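Acyl-CoA dehydrogenase (Slackia heliotrinireducens, PDB 4RM7) belongs to the acyl-CoA dehydrogenase family, whose chains combine helical N- and C-terminal domains with a beta-rich middle domain. Local coordinates at residues S123-I128 with E164-L169; A168-A173 with F187-R192. All coordinates share one frame; numbering follows the deposited sequence.

Overall arrangement
Both interactions lie in the beta-rich middle domain and share strand 168-175, which stands between strand 124-127 and strand 184-191 in the same sheet. Interaction 1 is the parallel side, a short, partly buried pairing with mostly small side chains at its centre and a single clear backbone hydrogen bond within its segments; P167, just ahead of strand 168-175, is exposed. Interaction 2 is the antiparallel side, a buried hairpin pairing with four backbone bonds and bulkier aromatic and aliphatic partners. The two contacts meet at A168 and L169. Just beyond, L170 N to A125 O and A127 N to L170 O probably continue the parallel pairing, so the central strand is bonded along both edges.

Interaction 1: residues S123-I128 with E164-L169; sequences SYALAI and EYAPAL
A125 CB sits 3.4 Å from A166 CB and 4.0 Å from L169 CD2, forming the apolar centre of a parallel strand pairing in the beta-rich middle domain of the acyl-CoA dehydrogenase fold. L169 is the bridge partner of A125, and both project from the same face of the sheet; with L169 CG beside its backbone N (chi1 -63°), the CD2 branch reaches over to the alanine methyl. On the other face Y124 CB approaches A168 CB at 4.3 Å. The phenol ring itself leads away from the pairing toward helices 90-103 and 106-119, where it meets the ring of F112 nearly perpendicularly and its OH hydrogen-bonds to Q96 O. The strand is thereby tied to the helical part of the chain.

Further out, the carbonyl oxygen of S123 rests against the pyrrolidine ring of P167, 3.2 Å from CD, where the incoming loop turns into strand 168-175. The polar edge is carried by the backbone. A125 N donates to A168 O across 2.8 Å (155° at the hydrogen). A125 O, which probably accepts from L170 N just beyond the segment, also receives a CA-H...O contact from L169 CA at 3.3 Å.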
loop_
_atom_site.group_PDB
_atom_site.type_symbol
_atom_site.label_atom_id
_atom_site.label_comp_id
_atom_site.label_asym_id
_atom_site.label_seq_id
_atom_site.Cartn_x
_atom_site.Cartn_y
_atom_site.Cartn_z
ATOM N N SER A 123 9.377 40.689 -12.898
ATOM C CA SER A 123 9.728 40.881 -14.288
ATOM C C SER A 123 10.748 39.869 -14.776
ATOM O O SER A 123 11.246 39.986 -15.877
ATOM C CB SER A 123 10.228 42.301 -14.526
ATOM O OG SER A 123 11.492 42.502 -13.935
ATOM N N TYR A 124 11.086 38.896 -13.948
ATOM C CA TYR A 124 12.067 37.899 -14.338
ATOM C C TYR A 124 11.611 36.478 -14.068
ATOM O O TYR A 124 10.712 36.252 -13.286
ATOM C CB TYR A 124 13.406 38.166 -13.659
ATOM C CG TYR A 124 13.377 38.075 -12.162
ATOM C CD1 TYR A 124 13.605 36.877 -11.523
ATOM C CD2 TYR A 124 13.131 39.188 -11.390
ATOM C CE1 TYR A 124 13.584 36.790 -10.151
ATOM C CE2 TYR A 124 13.109 39.109 -10.017
ATOM C CZ TYR A 124 13.336 37.907 -9.406
ATOM O OH TYR A 124 13.312 37.823 -8.039
ATOM N N ALA A 125 12.218 35.528 -14.760
ATOM C CA ALA A 125 11.935 34.122 -14.551
ATOM C C ALA A 125 13.202 33.347 -14.253
ATOM O O ALA A 125 14.210 33.549 -14.893
ATOM C CB ALA A 125 11.231 33.539 -15.753
ATOM N N LEU A 126 13.133 32.462 -13.272
ATOM C CA LEU A 126 14.271 31.710 -12.780
ATOM C C LEU A 126 14.590 30.531 -13.689
ATOM O O LEU A 126 13.723 29.709 -13.946
ATOM C CB LEU A 126 13.946 31.230 -11.369
ATOM C CG LEU A 126 14.977 30.545 -10.482
ATOM C CD1 LEU A 126 16.200 31.434 -10.262
ATOM C CD2 LEU A 126 14.317 30.203 -9.159
ATOM N N ALA A 127 15.816 30.436 -14.188
ATOM C CA ALA A 127 16.158 29.313 -15.062
ATOM C C ALA A 127 17.361 28.537 -14.556
ATOM O O ALA A 127 18.498 28.951 -14.767
ATOM C CB ALA A 127 16.415 29.810 -16.476
ATOM N N ILE A 128 17.108 27.398 -13.916
ATOM C CA ILE A 128 18.156 26.642 -13.233
ATOM C C ILE A 128 18.286 25.173 -13.654
ATOM O O ILE A 128 19.388 24.699 -13.927
ATOM C CB ILE A 128 17.934 26.642 -11.736
ATOM C CG1 ILE A 128 17.590 28.033 -11.227
ATOM C CG2 ILE A 128 19.175 26.137 -11.032
ATOM C CD1 ILE A 128 17.255 28.010 -9.743
ATOM N N GLU A 164 8.518 31.424 -21.296
ATOM C CA GLU A 164 8.120 31.830 -22.632
ATOM C C GLU A 164 7.938 33.329 -22.798
ATOM O O GLU A 164 8.210 33.870 -23.865
ATOM C CB GLU A 164 6.826 31.124 -23.007
ATOM C CG GLU A 164 6.439 31.274 -24.447
ATOM C CD GLU A 164 5.142 30.562 -24.758
ATOM O OE1 GLU A 164 4.641 29.826 -23.879
ATOM O OE2 GLU A 164 4.618 30.747 -25.876
ATOM N N TYR A 165 7.474 34.004 -21.753
ATOM C CA TYR A 165 7.116 35.413 -21.895
ATOM C C TYR A 165 7.806 36.350 -20.914
ATOM O O TYR A 165 7.732 37.559 -21.076
ATOM C CB TYR A 165 5.602 35.577 -21.768
ATOM C CG TYR A 165 4.840 34.984 -22.930
ATOM C CD1 TYR A 165 4.984 35.506 -24.213
ATOM C CD2 TYR A 165 3.975 33.910 -22.752
ATOM C CE1 TYR A 165 4.293 34.975 -25.290
ATOM C CE2 TYR A 165 3.270 33.371 -23.827
ATOM C CZ TYR A 165 3.436 33.910 -25.096
ATOM O OH TYR A 165 2.748 33.388 -26.177
ATOM N N ALA A 166 8.471 35.807 -19.901
ATOM C CA ALA A 166 9.171 36.645 -18.933
ATOM C C ALA A 166 10.153 37.586 -19.633
ATOM O O ALA A 166 10.866 37.172 -20.548
ATOM C CB ALA A 166 9.901 35.799 -17.930
ATOM N N PRO A 167 10.176 38.856 -19.208
ATOM C CA PRO A 167 11.055 39.897 -19.748
ATOM C C PRO A 167 12.534 39.572 -19.582
ATOM O O PRO A 167 13.357 40.013 -20.369
ATOM C CB PRO A 167 10.684 41.127 -18.921
ATOM C CG PRO A 167 9.293 40.887 -18.503
ATOM C CD PRO A 167 9.171 39.412 -18.288
ATOM N N ALA A 168 12.869 38.796 -18.568
ATOM C CA ALA A 168 14.260 38.500 -18.291
ATOM C C ALA A 168 14.409 37.126 -17.635
ATOM O O ALA A 168 13.491 36.626 -16.978
ATOM C CB ALA A 168 14.847 39.570 -17.413
ATOM N N LEU A 169 15.579 36.528 -17.814
ATOM C CA LEU A 169 15.846 35.198 -17.304
ATOM C C LEU A 169 17.001 35.219 -16.319
ATOM O O LEU A 169 18.120 35.600 -16.665
ATOM C CB LEU A 169 16.149 34.257 -18.462
ATOM C CG LEU A 169 14.961 34.093 -19.399
ATOM C CD1 LEU A 169 15.382 33.438 -20.702
ATOM C CD2 LEU A 169 13.918 33.252 -18.715
#

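Interaction 2: residues A168-A173 with F187-R192; sequences ALLVSA and FWMVPR
L169 and V190 exchange two backbone hydrogen bonds, L169 N to V190 O at 2.7 Å and V190 N to L169 O at 2.8 Å, both close to straight. Two residues further along, V171 and W188 repeat the exchange; there V171 N to W188 O is nearly straight (170° at the hydrogen), whereas W188 N reaches V171 O along a more bent path (148°). CA atoms of A168, L170 and F187, which belong to the non-hydrogen-bonded pairs between and beyond these, add CA-H...O contacts to the carbonyl oxygens of V190, W188 and V171, that from A168 well bent.

These bonds zip together a beta hairpin, strands 168-175 and 184-191, within the mixed sheet of the middle domain.

Apolar contacts fall on both faces. On the face of A168, L170 and S172, the selenomethionine M189 is bent at its second and third torsions, which brings its end toward the other strand. Its SE comes 4.0 Å from A168 CB while CE lies 3.9 Å from L170 CB. L170 crosses F187 at about a right angle, CD1 to CD1 at 3.6 Å, and S172 CB makes an off-centre CH-pi contact 4.3 Å from the F187 ring centroid. On the opposite face V171 and V190 meet through their CG2 methyls, and A173 CB approaches W188 CD1 at 4.1 Å. L169 CD1 touches the aliphatic CD of R192.

Polar side-chain ends find partners outside the pair: S172 OG is hydrogen-bonded to K157 NZ, W188 NE1 to S186 OG, and R192 NH1 to E164 O.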
loop_
_atom_site.group_PDB
_atom_site.type_symbol
_atom_site.label_atom_id
_atom_site.label_comp_id
_atom_site.label_asym_id
_atom_site.label_seq_id
_atom_site.Cartn_x
_atom_site.Cartn_y
_atom_site.Cartn_z
ATOM N N ALA A 168 12.869 38.796 -18.568
ATOM C CA ALA A 168 14.260 38.500 -18.291
ATOM C C ALA A 168 14.409 37.126 -17.635
ATOM O O ALA A 168 13.491 36.626 -16.978
ATOM C CB ALA A 168 14.847 39.570 -17.413
ATOM N N LEU A 169 15.579 36.528 -17.814
ATOM C CA LEU A 169 15.846 35.198 -17.304
ATOM C C LEU A 169 17.001 35.219 -16.319
ATOM O O LEU A 169 18.120 35.600 -16.665
ATOM C CB LEU A 169 16.149 34.257 -18.462
ATOM C CG LEU A 169 14.961 34.093 -19.399
ATOM C CD1 LEU A 169 15.382 33.438 -20.702
ATOM C CD2 LEU A 169 13.918 33.252 -18.715
ATOM N N LEU A 170 16.723 34.832 -15.079
ATOM C CA LEU A 170 17.768 34.705 -14.084
ATOM C C LEU A 170 18.386 33.313 -14.204
ATOM O O LEU A 170 17.799 32.311 -13.790
ATOM C CB LEU A 170 17.217 34.961 -12.684
ATOM C CG LEU A 170 18.262 34.870 -11.557
ATOM C CD1 LEU A 170 19.497 35.705 -11.872
ATOM C CD2 LEU A 170 17.678 35.292 -10.230
ATOM N N VAL A 171 19.581 33.263 -14.773
ATOM C CA VAL A 171 20.173 32.011 -15.222
ATOM C C VAL A 171 21.390 31.604 -14.420
ATOM O O VAL A 171 22.304 32.399 -14.209
ATOM C CB VAL A 171 20.589 32.090 -16.701
ATOM C CG1 VAL A 171 20.948 30.723 -17.215
ATOM C CG2 VAL A 171 19.457 32.660 -17.521
ATOM N N SER A 172 21.383 30.349 -13.981
ATOM C CA SER A 172 22.501 29.755 -13.284
ATOM C C SER A 172 23.457 29.154 -14.306
ATOM O O SER A 172 23.018 28.461 -15.223
ATOM C CB SER A 172 22.011 28.691 -12.317
ATOM O OG SER A 172 21.550 27.570 -13.042
ATOM N N ALA A 173 24.755 29.416 -14.147
ATOM C CA ALA A 173 25.754 29.000 -15.135
ATOM C C ALA A 173 27.151 28.839 -14.540
ATOM O O ALA A 173 27.507 29.516 -13.578
ATOM C CB ALA A 173 25.806 30.007 -16.295
ATOM N N PHE A 187 25.351 33.529 -11.374
ATOM C CA PHE A 187 23.999 33.873 -11.794
ATOM C C PHE A 187 24.050 35.060 -12.747
ATOM O O PHE A 187 24.839 35.983 -12.555
ATOM C CB PHE A 187 23.107 34.203 -10.596
ATOM C CG PHE A 187 22.240 33.054 -10.133
ATOM C CD1 PHE A 187 21.170 32.615 -10.905
ATOM C CD2 PHE A 187 22.474 32.434 -8.908
ATOM C CE1 PHE A 187 20.364 31.565 -10.481
ATOM C CE2 PHE A 187 21.670 31.385 -8.473
ATOM C CZ PHE A 187 20.614 30.954 -9.261
ATOM N N TRP A 188 23.193 35.033 -13.766
ATOM C CA TRP A 188 23.142 36.086 -14.770
ATOM C C TRP A 188 21.708 36.523 -15.045
ATOM O O TRP A 188 20.859 35.697 -15.375
ATOM C CB TRP A 188 23.771 35.604 -16.068
ATOM C CG TRP A 188 25.184 35.163 -15.951
ATOM C CD1 TRP A 188 25.640 33.972 -15.461
ATOM C CD2 TRP A 188 26.340 35.896 -16.372
ATOM N NE1 TRP A 188 27.017 33.928 -15.538
ATOM C CE2 TRP A 188 27.466 35.095 -16.095
ATOM C CE3 TRP A 188 26.533 37.155 -16.949
ATOM C CZ2 TRP A 188 28.760 35.517 -16.373
ATOM C CZ3 TRP A 188 27.816 37.569 -17.229
ATOM C CH2 TRP A 188 28.914 36.755 -16.939
HETATM N N MSE A 189 21.436 37.819 -14.936
HETATM C CA MSE A 189 20.112 38.343 -15.270
HETATM C C MSE A 189 20.060 38.732 -16.752
HETATM O O MSE A 189 20.428 39.847 -17.130
HETATM C CB MSE A 189 19.768 39.541 -14.380
HETATM C CG MSE A 189 18.362 40.092 -14.573
HETATM SE SE MSE A 189 16.968 38.818 -14.091
HETATM C CE MSE A 189 17.181 38.789 -12.162
ATOM N N VAL A 190 19.602 37.808 -17.590
ATOM C CA VAL A 190 19.672 37.996 -19.034
ATOM C C VAL A 190 18.367 38.496 -19.623
ATOM O O VAL A 190 17.330 37.861 -19.460
ATOM C CB VAL A 190 20.058 36.681 -19.729
ATOM C CG1 VAL A 190 20.185 36.874 -21.236
ATOM C CG2 VAL A 190 21.345 36.133 -19.138
ATOM N N PRO A 191 18.413 39.646 -20.310
ATOM C CA PRO A 191 17.252 40.175 -21.043
ATOM C C PRO A 191 16.762 39.172 -22.076
ATOM O O PRO A 191 17.584 38.597 -22.787
ATOM C CB PRO A 191 17.800 41.432 -21.732
ATOM C CG PRO A 191 19.023 41.798 -20.958
ATOM C CD PRO A 191 19.598 40.509 -20.444
ATOM N N ARG A 192 15.452 38.975 -22.164
ATOM C CA ARG A 192 14.872 37.988 -23.068
ATOM C C ARG A 192 15.084 38.416 -24.524
ATOM O O ARG A 192 14.934 37.617 -25.453
ATOM C CB ARG A 192 13.380 37.800 -22.750
ATOM C CG ARG A 192 12.617 36.843 -23.655
ATOM C CD ARG A 192 12.806 35.367 -23.278
ATOM N NE ARG A 192 11.756 34.519 -23.856
ATOM C CZ ARG A 192 11.672 34.204 -25.150
ATOM N NH1 ARG A 192 10.682 33.440 -25.582
ATOM N NH2 ARG A 192 12.569 34.656 -26.022
#